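Local coordinates for putative adenosine kinase (Schistosoma mansoni, PDB 3VAS), which probably phosphorylates adenosine at the expense of ATP to give AMP, as a ribokinase-like adenosine kinase of the pfkB family, at residues Ile312-Ala318 against Ile350-Phe356; Ala321-Phe326 against Leu340-Ala346; Leu51-Val57 against Lys148-Thr154. All blocks are in the same frame, centred on the assembly; numbering follows the deposited sequence.

Interaction 1: residues Ile312-Ala318 against Ile350-Phe356. With ADN (adenosine), chain C.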
loop_
_atom_site.group_PDB
_atom_site.type_symbol
_atom_site.label_atom_id
_atom_site.label_comp_id
_atom_site.label_asym_id
_atom_site.label_seq_id
_atom_site.Cartn_x
_atom_site.Cartn_y
_atom_site.Cartn_z
ATOM N N ILE A 312 0.372 -9.389 19.754
ATOM C CA ILE A 312 0.676 -8.299 18.833
ATOM C C ILE A 312 2.092 -7.754 19.013
ATOM O O ILE A 312 2.438 -7.230 20.074
ATOM C CB ILE A 312 -0.341 -7.152 18.979
ATOM C CG1 ILE A 312 -1.740 -7.632 18.587
ATOM C CG2 ILE A 312 0.074 -5.963 18.132
ATOM C CD1 ILE A 312 -2.828 -6.609 18.834
ATOM N N ILE A 313 2.907 -7.887 17.970
ATOM C CA ILE A 313 4.265 -7.353 17.976
ATOM C C ILE A 313 4.319 -5.975 17.323
ATOM O O ILE A 313 4.757 -5.006 17.941
ATOM C CB ILE A 313 5.251 -8.295 17.256
ATOM C CG1 ILE A 313 5.370 -9.622 18.012
ATOM C CG2 ILE A 313 6.617 -7.632 17.109
ATOM C CD1 ILE A 313 5.928 -9.485 19.414
ATOM N N ASP A 314 3.870 -5.895 16.072
ATOM C CA ASP A 314 3.857 -4.637 15.327
ATOM C C ASP A 314 2.876 -4.712 14.155
ATOM O O ASP A 314 3.107 -5.438 13.185
ATOM C CB ASP A 314 5.264 -4.289 14.828
ATOM C CG ASP A 314 5.339 -2.904 14.198
ATOM O OD1 ASP A 314 4.428 -2.085 14.442
ATOM O OD2 ASP A 314 6.316 -2.630 13.464
ATOM N N THR A 315 1.787 -3.952 14.252
ATOM C CA THR A 315 0.723 -3.986 13.248
ATOM C C THR A 315 1.019 -3.117 12.028
ATOM O O THR A 315 0.248 -3.107 11.067
ATOM C CB THR A 315 -0.635 -3.550 13.842
ATOM O OG1 THR A 315 -0.546 -2.196 14.305
ATOM C CG2 THR A 315 -1.033 -4.461 14.994
ATOM N N ASN A 316 2.126 -2.382 12.076
ATOM C CA ASN A 316 2.540 -1.553 10.952
ATOM C C ASN A 316 2.761 -2.398 9.700
ATOM O O ASN A 316 3.566 -3.329 9.703
ATOM C CB ASN A 316 3.808 -0.770 11.310
ATOM C CG ASN A 316 4.250 0.178 10.205
ATOM O OD1 ASN A 316 3.587 1.182 9.928
ATOM N ND2 ASN A 316 5.389 -0.123 9.582
ATOM N N GLY A 317 2.023 -2.084 8.642
ATOM C CA GLY A 317 2.159 -2.795 7.385
ATOM C C GLY A 317 1.138 -3.907 7.178
ATOM O O GLY A 317 1.099 -4.516 6.106
ATOM N N ALA A 318 0.314 -4.162 8.195
ATOM C CA ALA A 318 -0.695 -5.220 8.143
ATOM C C ALA A 318 -1.645 -5.070 6.958
ATOM O O ALA A 318 -2.007 -6.056 6.315
ATOM C CB ALA A 318 -1.482 -5.270 9.450
ATOM N N ILE A 350 2.545 -10.681 9.398
ATOM C CA ILE A 350 3.224 -9.400 9.551
ATOM C C ILE A 350 3.032 -8.788 10.947
ATOM O O ILE A 350 3.969 -8.231 11.521
ATOM C CB ILE A 350 2.788 -8.416 8.443
ATOM C CG1 ILE A 350 3.442 -8.811 7.114
ATOM C CG2 ILE A 350 3.136 -6.983 8.810
ATOM C CD1 ILE A 350 4.956 -9.017 7.192
ATOM N N ILE A 351 1.822 -8.912 11.490
ATOM C CA ILE A 351 1.496 -8.400 12.822
ATOM C C ILE A 351 2.407 -9.002 13.897
ATOM O O ILE A 351 2.770 -8.339 14.871
ATOM C CB ILE A 351 0.004 -8.666 13.160
ATOM C CG1 ILE A 351 -0.891 -7.684 12.399
ATOM C CG2 ILE A 351 -0.268 -8.568 14.659
ATOM C CD1 ILE A 351 -2.372 -7.952 12.560
ATOM N N CYS A 352 2.800 -10.254 13.701
ATOM C CA CYS A 352 3.652 -10.933 14.670
ATOM C C CYS A 352 5.143 -10.713 14.400
ATOM O O CYS A 352 5.993 -11.382 14.990
ATOM C CB CYS A 352 3.314 -12.423 14.715
ATOM S SG CYS A 352 1.679 -12.778 15.417
ATOM N N ARG A 353 5.455 -9.768 13.518
ATOM C CA ARG A 353 6.843 -9.452 13.178
ATOM C C ARG A 353 7.109 -7.939 13.180
ATOM O O ARG A 353 6.201 -7.135 12.958
ATOM C CB ARG A 353 7.211 -10.062 11.822
ATOM C CG ARG A 353 7.070 -11.575 11.770
ATOM C CD ARG A 353 7.303 -12.122 10.371
ATOM N NE ARG A 353 8.668 -11.901 9.896
ATOM C CZ ARG A 353 9.675 -12.746 10.099
ATOM N NH1 ARG A 353 9.470 -13.873 10.775
ATOM N NH2 ARG A 353 10.887 -12.467 9.627
ATOM N N SER A 354 8.362 -7.560 13.425
ATOM C CA SER A 354 8.740 -6.152 13.529
ATOM C C SER A 354 8.986 -5.524 12.158
ATOM O O SER A 354 9.875 -5.951 11.417
ATOM C CB SER A 354 9.986 -5.999 14.406
ATOM O OG SER A 354 9.826 -6.664 15.650
ATOM N N GLY A 355 8.204 -4.499 11.831
ATOM C CA GLY A 355 8.273 -3.875 10.518
ATOM C C GLY A 355 7.773 -4.819 9.440
ATOM O O GLY A 355 7.276 -5.905 9.740
ATOM N N PHE A 356 7.897 -4.424 8.178
ATOM C CA PHE A 356 7.498 -5.327 7.106
ATOM C C PHE A 356 8.623 -6.315 6.812
ATOM O O PHE A 356 9.337 -6.199 5.814
ATOM C CB PHE A 356 7.083 -4.568 5.848
ATOM C CG PHE A 356 6.140 -5.341 4.973
ATOM C CD1 PHE A 356 4.769 -5.267 5.177
ATOM C CD2 PHE A 356 6.622 -6.158 3.956
ATOM C CE1 PHE A 356 3.891 -5.988 4.380
ATOM C CE2 PHE A 356 5.754 -6.879 3.156
ATOM C CZ PHE A 356 4.384 -6.796 3.369
HETATM O "O5'" ADN C . 1.676 0.557 5.654
HETATM C "C5'" ADN C . 2.889 0.870 6.335
HETATM C "C4'" ADN C . 3.956 1.330 5.371
HETATM O "O4'" ADN C . 3.544 2.552 4.739
HETATM C "C3'" ADN C . 5.336 1.622 5.972
HETATM O "O3'" ADN C . 6.251 0.593 5.593
HETATM C "C2'" ADN C . 5.764 2.953 5.313
HETATM O "O2'" ADN C . 7.054 2.938 4.741
HETATM C "C1'" ADN C . 4.691 3.175 4.246
HETATM N N9 ADN C . 4.401 4.580 3.959
HETATM C C8 ADN C . 4.225 5.550 4.836
HETATM N N7 ADN C . 3.991 6.792 4.080
HETATM C C5 ADN C . 4.049 6.480 2.689
HETATM C C6 ADN C . 3.905 7.265 1.549
HETATM N N6 ADN C . 3.646 8.674 1.677
HETATM N N1 ADN C . 4.019 6.684 0.293
HETATM C C2 ADN C . 4.266 5.340 0.166
HETATM N N3 ADN C . 4.405 4.565 1.288
HETATM C C4 ADN C . 4.294 5.168 2.566
HETATM O O HOH W 1 5.045 -5.178 11.327
#
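Ile351 O, at the C-terminal end of its helix, is shared by two successive backbone amides of the loop 312-318: Ile313 N at 3.1 Å and Asp314 N at 2.9 Å arrive from opposite faces of the carbonyl plane, the second along a nearly straight bond (176°). Asp314 then reaches across with its side chain as well. CG lies anti to the backbone N (chi1 -173°), carrying the carboxylate over the chain that leaves the helix, where OD2 takes the Gly355 N-H at 3.1 Å on its anti side, slightly out of plane. A water lies 2.7 Å from Asp314 O and also bonds to Arg353 O. Residues 314-318 open the DTxGAGD signature of pfkB kinases, whose Gly-Ala-Gly-Asp portion probably forms the anion hole here as in other members; Gly317 is the N-cap of helix 318-330. Ile351 turns its CG1 branch to Ala318 CB, 3.9 Å away, while its CG2 lies near Thr315 CG2, the two side chains crossing at a slant. The Phe356 ring meets Gly317 O edge-on, CE1 being 3.6 Å from that oxygen, and Ile350 CD1 sits over the centre of one ring face. On the adenosine side, Asn316 OD1 comes within 3.7 Å of the ligand C5'.

Interaction 2: residues Ala321-Phe326 against Leu340-Ala346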
loop_
_atom_site.group_PDB
_atom_site.type_symbol
_atom_site.label_atom_id
_atom_site.label_comp_id
_atom_site.label_asym_id
_atom_site.label_seq_id
_atom_site.Cartn_x
_atom_site.Cartn_y
_atom_site.Cartn_z
ATOM N N ALA A 321 0.104 -6.130 3.817
ATOM C CA ALA A 321 0.165 -7.587 3.786
ATOM C C ALA A 321 -1.196 -8.160 3.415
ATOM O O ALA A 321 -1.292 -9.096 2.620
ATOM C CB ALA A 321 0.601 -8.124 5.135
ATOM N N PHE A 322 -2.242 -7.588 4.005
ATOM C CA PHE A 322 -3.603 -8.015 3.727
ATOM C C PHE A 322 -3.864 -7.995 2.227
ATOM O O PHE A 322 -4.373 -8.962 1.669
ATOM C CB PHE A 322 -4.615 -7.124 4.452
ATOM C CG PHE A 322 -6.045 -7.543 4.244
ATOM C CD1 PHE A 322 -6.665 -8.411 5.136
ATOM C CD2 PHE A 322 -6.769 -7.078 3.152
ATOM C CE1 PHE A 322 -7.986 -8.806 4.946
ATOM C CE2 PHE A 322 -8.089 -7.468 2.956
ATOM C CZ PHE A 322 -8.696 -8.335 3.852
ATOM N N ALA A 323 -3.510 -6.888 1.583
ATOM C CA ALA A 323 -3.696 -6.754 0.145
ATOM C C ALA A 323 -2.909 -7.815 -0.625
ATOM O O ALA A 323 -3.439 -8.438 -1.544
ATOM C CB ALA A 323 -3.310 -5.341 -0.324
ATOM N N ALA A 324 -1.647 -8.013 -0.246
ATOM C CA ALA A 324 -0.806 -9.039 -0.865
ATOM C C ALA A 324 -1.428 -10.429 -0.745
ATOM O O ALA A 324 -1.544 -11.158 -1.736
ATOM C CB ALA A 324 0.584 -9.037 -0.242
ATOM N N GLY A 325 -1.820 -10.786 0.476
ATOM C CA GLY A 325 -2.407 -12.086 0.746
ATOM C C GLY A 325 -3.669 -12.314 -0.065
ATOM O O GLY A 325 -3.876 -13.402 -0.605
ATOM N N PHE A 326 -4.508 -11.287 -0.172
ATOM C CA PHE A 326 -5.730 -11.409 -0.960
ATOM C C PHE A 326 -5.429 -11.612 -2.438
ATOM O O PHE A 326 -5.920 -12.553 -3.052
ATOM C CB PHE A 326 -6.647 -10.189 -0.803
ATOM C CG PHE A 326 -7.947 -10.324 -1.558
ATOM C CD1 PHE A 326 -9.041 -10.948 -0.971
ATOM C CD2 PHE A 326 -8.061 -9.866 -2.863
ATOM C CE1 PHE A 326 -10.232 -11.100 -1.670
ATOM C CE2 PHE A 326 -9.246 -10.009 -3.567
ATOM C CZ PHE A 326 -10.337 -10.629 -2.967
ATOM N N LEU A 340 -9.958 -14.141 1.213
ATOM C CA LEU A 340 -10.040 -13.337 2.432
ATOM C C LEU A 340 -9.266 -13.980 3.582
ATOM O O LEU A 340 -8.569 -13.291 4.324
ATOM C CB LEU A 340 -11.496 -13.091 2.842
ATOM C CG LEU A 340 -12.313 -12.166 1.937
ATOM C CD1 LEU A 340 -13.727 -12.012 2.475
ATOM C CD2 LEU A 340 -11.630 -10.803 1.802
ATOM N N HIS A 341 -9.395 -15.295 3.731
ATOM C CA HIS A 341 -8.603 -16.023 4.721
ATOM C C HIS A 341 -7.105 -15.922 4.442
ATOM O O HIS A 341 -6.300 -15.822 5.364
ATOM C CB HIS A 341 -9.022 -17.492 4.788
ATOM C CG HIS A 341 -10.224 -17.729 5.646
ATOM N ND1 HIS A 341 -11.460 -18.041 5.125
ATOM C CD2 HIS A 341 -10.382 -17.684 6.989
ATOM C CE1 HIS A 341 -12.327 -18.189 6.111
ATOM N NE2 HIS A 341 -11.698 -17.977 7.252
ATOM N N ALA A 342 -6.737 -15.944 3.166
ATOM C CA ALA A 342 -5.341 -15.808 2.778
ATOM C C ALA A 342 -4.841 -14.404 3.098
ATOM O O ALA A 342 -3.675 -14.211 3.439
ATOM C CB ALA A 342 -5.165 -16.115 1.299
ATOM N N ALA A 343 -5.737 -13.427 2.998
ATOM C CA ALA A 343 -5.387 -12.038 3.276
ATOM C C ALA A 343 -5.156 -11.832 4.770
ATOM O O ALA A 343 -4.188 -11.182 5.174
ATOM C CB ALA A 343 -6.478 -11.102 2.763
ATOM N N VAL A 344 -6.048 -12.399 5.583
ATOM C CA VAL A 344 -5.933 -12.345 7.040
ATOM C C VAL A 344 -4.663 -13.051 7.499
ATOM O O VAL A 344 -3.954 -12.563 8.375
ATOM C CB VAL A 344 -7.168 -12.975 7.730
ATOM C CG1 VAL A 344 -6.965 -13.071 9.236
ATOM C CG2 VAL A 344 -8.426 -12.168 7.408
ATOM N N LYS A 345 -4.373 -14.194 6.888
ATOM C CA LYS A 345 -3.147 -14.932 7.183
ATOM C C LYS A 345 -1.905 -14.075 6.917
ATOM O O LYS A 345 -1.006 -13.990 7.755
ATOM C CB LYS A 345 -3.089 -16.234 6.374
ATOM C CG LYS A 345 -1.800 -17.032 6.556
ATOM C CD LYS A 345 -1.800 -18.305 5.712
ATOM C CE LYS A 345 -0.499 -19.077 5.873
ATOM N NZ LYS A 345 -0.450 -20.302 5.021
ATOM N N ALA A 346 -1.868 -13.431 5.755
ATOM C CA ALA A 346 -0.756 -12.549 5.404
ATOM C C ALA A 346 -0.563 -11.463 6.451
ATOM O O ALA A 346 0.555 -11.223 6.915
ATOM C CB ALA A 346 -0.980 -11.932 4.044
#
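Gly325 and Ala343 mark the crossing of two helices that run roughly antiparallel, at 142° between their directions, with segment axes only 6.7 Å apart. The CA atoms of this pair are 3.9 Å from each other, an approach allowed because Gly325 puts no side chain between the backbones. Small residues continue the close packing to both sides. Ala346 CB rests on the first helix, 3.2 Å from Ala321 O and close to Gly325 CA, and Ala342 CB faces Gly325 O.

Aromatic contact comes from Phe322. With CG anti to the backbone N (chi1 -178°), its ring is laid alongside the second helix and presents a face to it; the methyl of Ala343 sits almost centrally over that face in a CH-pi contact, CB lying 3.5 Å from the ring centroid and 13° off the normal. The same methyl also touches Phe326 CB at 3.7 Å, well to one side of the Phe322 ring. A CA-H...O contact accompanies this, from Phe322 CA to Ala343 O at 3.5 Å and nearly linear.

The remaining apolar contacts set aliphatic methyls against the rings. Leu340 runs side by side with Phe326, both pointing the same way, and brings CD2 to 3.8 Å from Phe326 CE1; that methyl also approaches Phe322 CZ. Val344 CG2 meets the ring of Phe322 at CE1.

Around this pair, both phenylalanine rings pack on strand 279-284, Phe322 against Ile281 and Thr283 and Phe326 against Leu279 and Ile281. Strand 287-293 supplies Leu289 beside Phe322 and Tyr291 beside Leu340, while on helix 83-95 Met90 touches Ala321, Ala324 and Ala346, so the two helices join those strands to another helix of the kinase core.

Interaction 3: residues Leu51-Val57 against Lys148-Thr154. With ADN (adenosine), chain C.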
loop_
_atom_site.group_PDB
_atom_site.type_symbol
_atom_site.label_atom_id
_atom_site.label_comp_id
_atom_site.label_asym_id
_atom_site.label_seq_id
_atom_site.Cartn_x
_atom_site.Cartn_y
_atom_site.Cartn_z
ATOM N N LEU A 51 1.142 14.509 16.349
ATOM C CA LEU A 51 0.916 13.250 15.644
ATOM C C LEU A 51 -0.253 12.473 16.242
ATOM O O LEU A 51 -0.536 12.581 17.436
ATOM C CB LEU A 51 2.180 12.391 15.667
ATOM C CG LEU A 51 3.433 13.076 15.115
ATOM C CD1 LEU A 51 4.627 12.145 15.178
ATOM C CD2 LEU A 51 3.198 13.561 13.691
ATOM N N LYS A 52 -0.917 11.684 15.406
ATOM C CA LYS A 52 -2.127 10.978 15.808
ATOM C C LYS A 52 -1.974 9.463 15.693
ATOM O O LYS A 52 -1.137 8.969 14.933
ATOM C CB LYS A 52 -3.311 11.453 14.960
ATOM C CG LYS A 52 -3.584 12.946 15.072
ATOM C CD LYS A 52 -4.150 13.516 13.777
ATOM C CE LYS A 52 -5.490 12.888 13.417
ATOM N NZ LYS A 52 -6.059 13.458 12.160
ATOM N N LYS A 53 -2.792 8.740 16.452
ATOM C CA LYS A 53 -2.796 7.278 16.462
ATOM C C LYS A 53 -3.017 6.677 15.075
ATOM O O LYS A 53 -3.891 7.123 14.329
ATOM C CB LYS A 53 -3.891 6.768 17.409
ATOM C CG LYS A 53 -3.906 5.255 17.599
ATOM C CD LYS A 53 -2.914 4.820 18.671
ATOM C CE LYS A 53 -2.658 3.315 18.640
ATOM N NZ LYS A 53 -1.774 2.920 17.502
ATOM N N ASP A 54 -2.220 5.665 14.744
ATOM C CA ASP A 54 -2.378 4.898 13.505
ATOM C C ASP A 54 -2.445 5.764 12.253
ATOM O O ASP A 54 -3.065 5.383 11.263
ATOM C CB ASP A 54 -3.623 4.008 13.575
ATOM C CG ASP A 54 -3.483 2.883 14.581
ATOM O OD1 ASP A 54 -4.491 2.535 15.234
ATOM O OD2 ASP A 54 -2.363 2.347 14.716
ATOM N N ASN A 55 -1.807 6.925 12.298
ATOM C CA ASN A 55 -1.897 7.864 11.192
ATOM C C ASN A 55 -0.561 8.047 10.480
ATOM O O ASN A 55 0.486 7.627 10.969
ATOM C CB ASN A 55 -2.424 9.215 11.687
ATOM C CG ASN A 55 -3.021 10.051 10.572
ATOM O OD1 ASN A 55 -3.504 9.515 9.572
ATOM N ND2 ASN A 55 -2.986 11.372 10.734
ATOM N N ILE A 56 -0.612 8.667 9.310
ATOM C CA ILE A 56 0.593 9.046 8.596
ATOM C C ILE A 56 0.428 10.469 8.062
ATOM O O ILE A 56 -0.628 10.829 7.547
ATOM C CB ILE A 56 0.937 8.029 7.466
ATOM C CG1 ILE A 56 2.267 8.384 6.785
ATOM C CG2 ILE A 56 -0.206 7.909 6.467
ATOM C CD1 ILE A 56 2.147 9.269 5.546
ATOM N N VAL A 57 1.466 11.282 8.221
ATOM C CA VAL A 57 1.489 12.607 7.621
ATOM C C VAL A 57 2.751 12.782 6.783
ATOM O O VAL A 57 3.790 12.175 7.068
ATOM C CB VAL A 57 1.399 13.733 8.682
ATOM C CG1 VAL A 57 0.115 13.604 9.476
ATOM C CG2 VAL A 57 2.602 13.712 9.613
ATOM N N LYS A 148 1.271 3.560 23.849
ATOM C CA LYS A 148 0.109 4.432 23.698
ATOM C C LYS A 148 -0.290 4.616 22.233
ATOM O O LYS A 148 -1.463 4.489 21.882
ATOM C CB LYS A 148 0.394 5.801 24.321
ATOM C CG LYS A 148 -0.766 6.405 25.102
ATOM C CD LYS A 148 -0.551 6.246 26.599
ATOM C CE LYS A 148 0.764 6.877 27.033
ATOM N NZ LYS A 148 1.109 6.567 28.449
ATOM N N LEU A 149 0.690 4.924 21.385
ATOM C CA LEU A 149 0.423 5.296 19.995
ATOM C C LEU A 149 1.445 4.733 19.012
ATOM O O LEU A 149 2.582 4.431 19.378
ATOM C CB LEU A 149 0.419 6.823 19.848
ATOM C CG LEU A 149 -0.539 7.681 20.675
ATOM C CD1 LEU A 149 0.210 8.845 21.297
ATOM C CD2 LEU A 149 -1.672 8.188 19.810
ATOM N N ARG A 150 1.027 4.600 17.756
ATOM C CA ARG A 150 1.962 4.415 16.653
ATOM C C ARG A 150 1.627 5.442 15.569
ATOM O O ARG A 150 0.455 5.721 15.300
ATOM C CB ARG A 150 1.946 2.977 16.115
ATOM C CG ARG A 150 0.837 2.665 15.125
ATOM C CD ARG A 150 1.385 1.957 13.890
ATOM N NE ARG A 150 0.349 1.701 12.889
ATOM C CZ ARG A 150 -0.035 2.578 11.964
ATOM N NH1 ARG A 150 0.526 3.782 11.909
ATOM N NH2 ARG A 150 -0.985 2.255 11.096
ATOM N N SER A 151 2.659 6.025 14.969
ATOM C CA SER A 151 2.458 7.142 14.062
ATOM C C SER A 151 3.629 7.275 13.094
ATOM O O SER A 151 4.781 7.019 13.455
ATOM C CB SER A 151 2.277 8.435 14.868
ATOM O OG SER A 151 1.605 9.430 14.116
ATOM N N MET A 152 3.328 7.684 11.867
ATOM C CA MET A 152 4.349 7.813 10.832
ATOM C C MET A 152 4.485 9.234 10.295
ATOM O O MET A 152 3.488 9.913 10.044
ATOM C CB MET A 152 4.055 6.860 9.671
ATOM C CG MET A 152 4.298 5.400 10.006
ATOM S SD MET A 152 3.897 4.316 8.629
ATOM C CE MET A 152 2.133 4.584 8.479
ATOM N N VAL A 153 5.729 9.672 10.116
ATOM C CA VAL A 153 6.017 10.923 9.426
ATOM C C VAL A 153 6.911 10.632 8.224
ATOM O O VAL A 153 8.049 10.187 8.376
ATOM C CB VAL A 153 6.691 11.954 10.348
ATOM C CG1 VAL A 153 6.849 13.296 9.623
ATOM C CG2 VAL A 153 5.882 12.125 11.626
ATOM N N THR A 154 6.385 10.884 7.031
ATOM C CA THR A 154 7.054 10.489 5.802
ATOM C C THR A 154 7.729 11.646 5.075
ATOM O O THR A 154 7.101 12.665 4.795
ATOM C CB THR A 154 6.061 9.833 4.831
ATOM O OG1 THR A 154 5.509 8.664 5.447
ATOM C CG2 THR A 154 6.754 9.442 3.536
HETATM O "O5'" ADN C . 1.676 0.557 5.654
HETATM C "C5'" ADN C . 2.889 0.870 6.335
HETATM C "C4'" ADN C . 3.956 1.330 5.371
HETATM O "O4'" ADN C . 3.544 2.552 4.739
HETATM C "C3'" ADN C . 5.336 1.622 5.972
HETATM O "O3'" ADN C . 6.251 0.593 5.593
HETATM C "C2'" ADN C . 5.764 2.953 5.313
HETATM O "O2'" ADN C . 7.054 2.938 4.741
HETATM C "C1'" ADN C . 4.691 3.175 4.246
HETATM N N9 ADN C . 4.401 4.580 3.959
HETATM C C8 ADN C . 4.225 5.550 4.836
HETATM N N7 ADN C . 3.991 6.792 4.080
HETATM C C5 ADN C . 4.049 6.480 2.689
HETATM C C6 ADN C . 3.905 7.265 1.549
HETATM N N6 ADN C . 3.646 8.674 1.677
HETATM N N1 ADN C . 4.019 6.684 0.293
HETATM C C2 ADN C . 4.266 5.340 0.166
HETATM N N3 ADN C . 4.405 4.565 1.288
HETATM C C4 ADN C . 4.294 5.168 2.566
#
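Asp54 and Arg150 cross at about a right angle where two parallel strands of the lid of this ribokinase-like fold begin to pair. Asp54 OD2 stands over one face of the Arg150 guanidinium, toward its rim and 3.3 Å from Arg150 NE, so the attraction is between charges and no N-H is aimed at the oxygen; the two planes are 59° apart. Lys53, bent at chi2 and chi4, brings NZ to 2.9 Å from Asp54 OD2 from above the carboxylate plane, and its chain passes across that of Arg150. Here Arg150 NH1 is buried without a partner in the model. At the turn 52-55, Ser151 OG donates to Lys52 O at 2.9 Å, while Leu51 lies crosswise to Val153 with CD2 on its CG2 methyl. Farther along, parallel pairing is carried by Met152, whose N donates to Asn55 O and whose O accepts from Val57 N, and by Thr154 N, which reaches Val57 O. Ile56 and Met152 share the sheet face turned to adenosine, packing CG1 on CB at 3.7 Å. Ile56 extends CG1 anti to its amide nitrogen (chi1 -176°), which carries CD1 to 3.4 Å from the ligand N7, and Thr154 OG1 lies 2.8 Å from it.

From the N terminus, interaction 3 comes first: residues 51-57 and 148-154 close a loop of 90 residues and join two strands of the lid. It is complete before the other two begin and crosses neither. Interaction 1 spans 312-318 to 350-356, tying the loop before helix 318-330 to the end of helix 336-351 and the chain beyond, and encloses interaction 2, the helical hairpin of 321-326 with 340-346, whose second helix both use. These two touch through Ile350 CG1 and Ala321 CB. Interactions 1 and 3 meet at the adenosine pocket, where Asn316 OD1 approaches Met152 SD at 3.4 Å, bringing lid against kinase core. Interactions 2 and 3 stay about 11 Å apart at their nearest atoms.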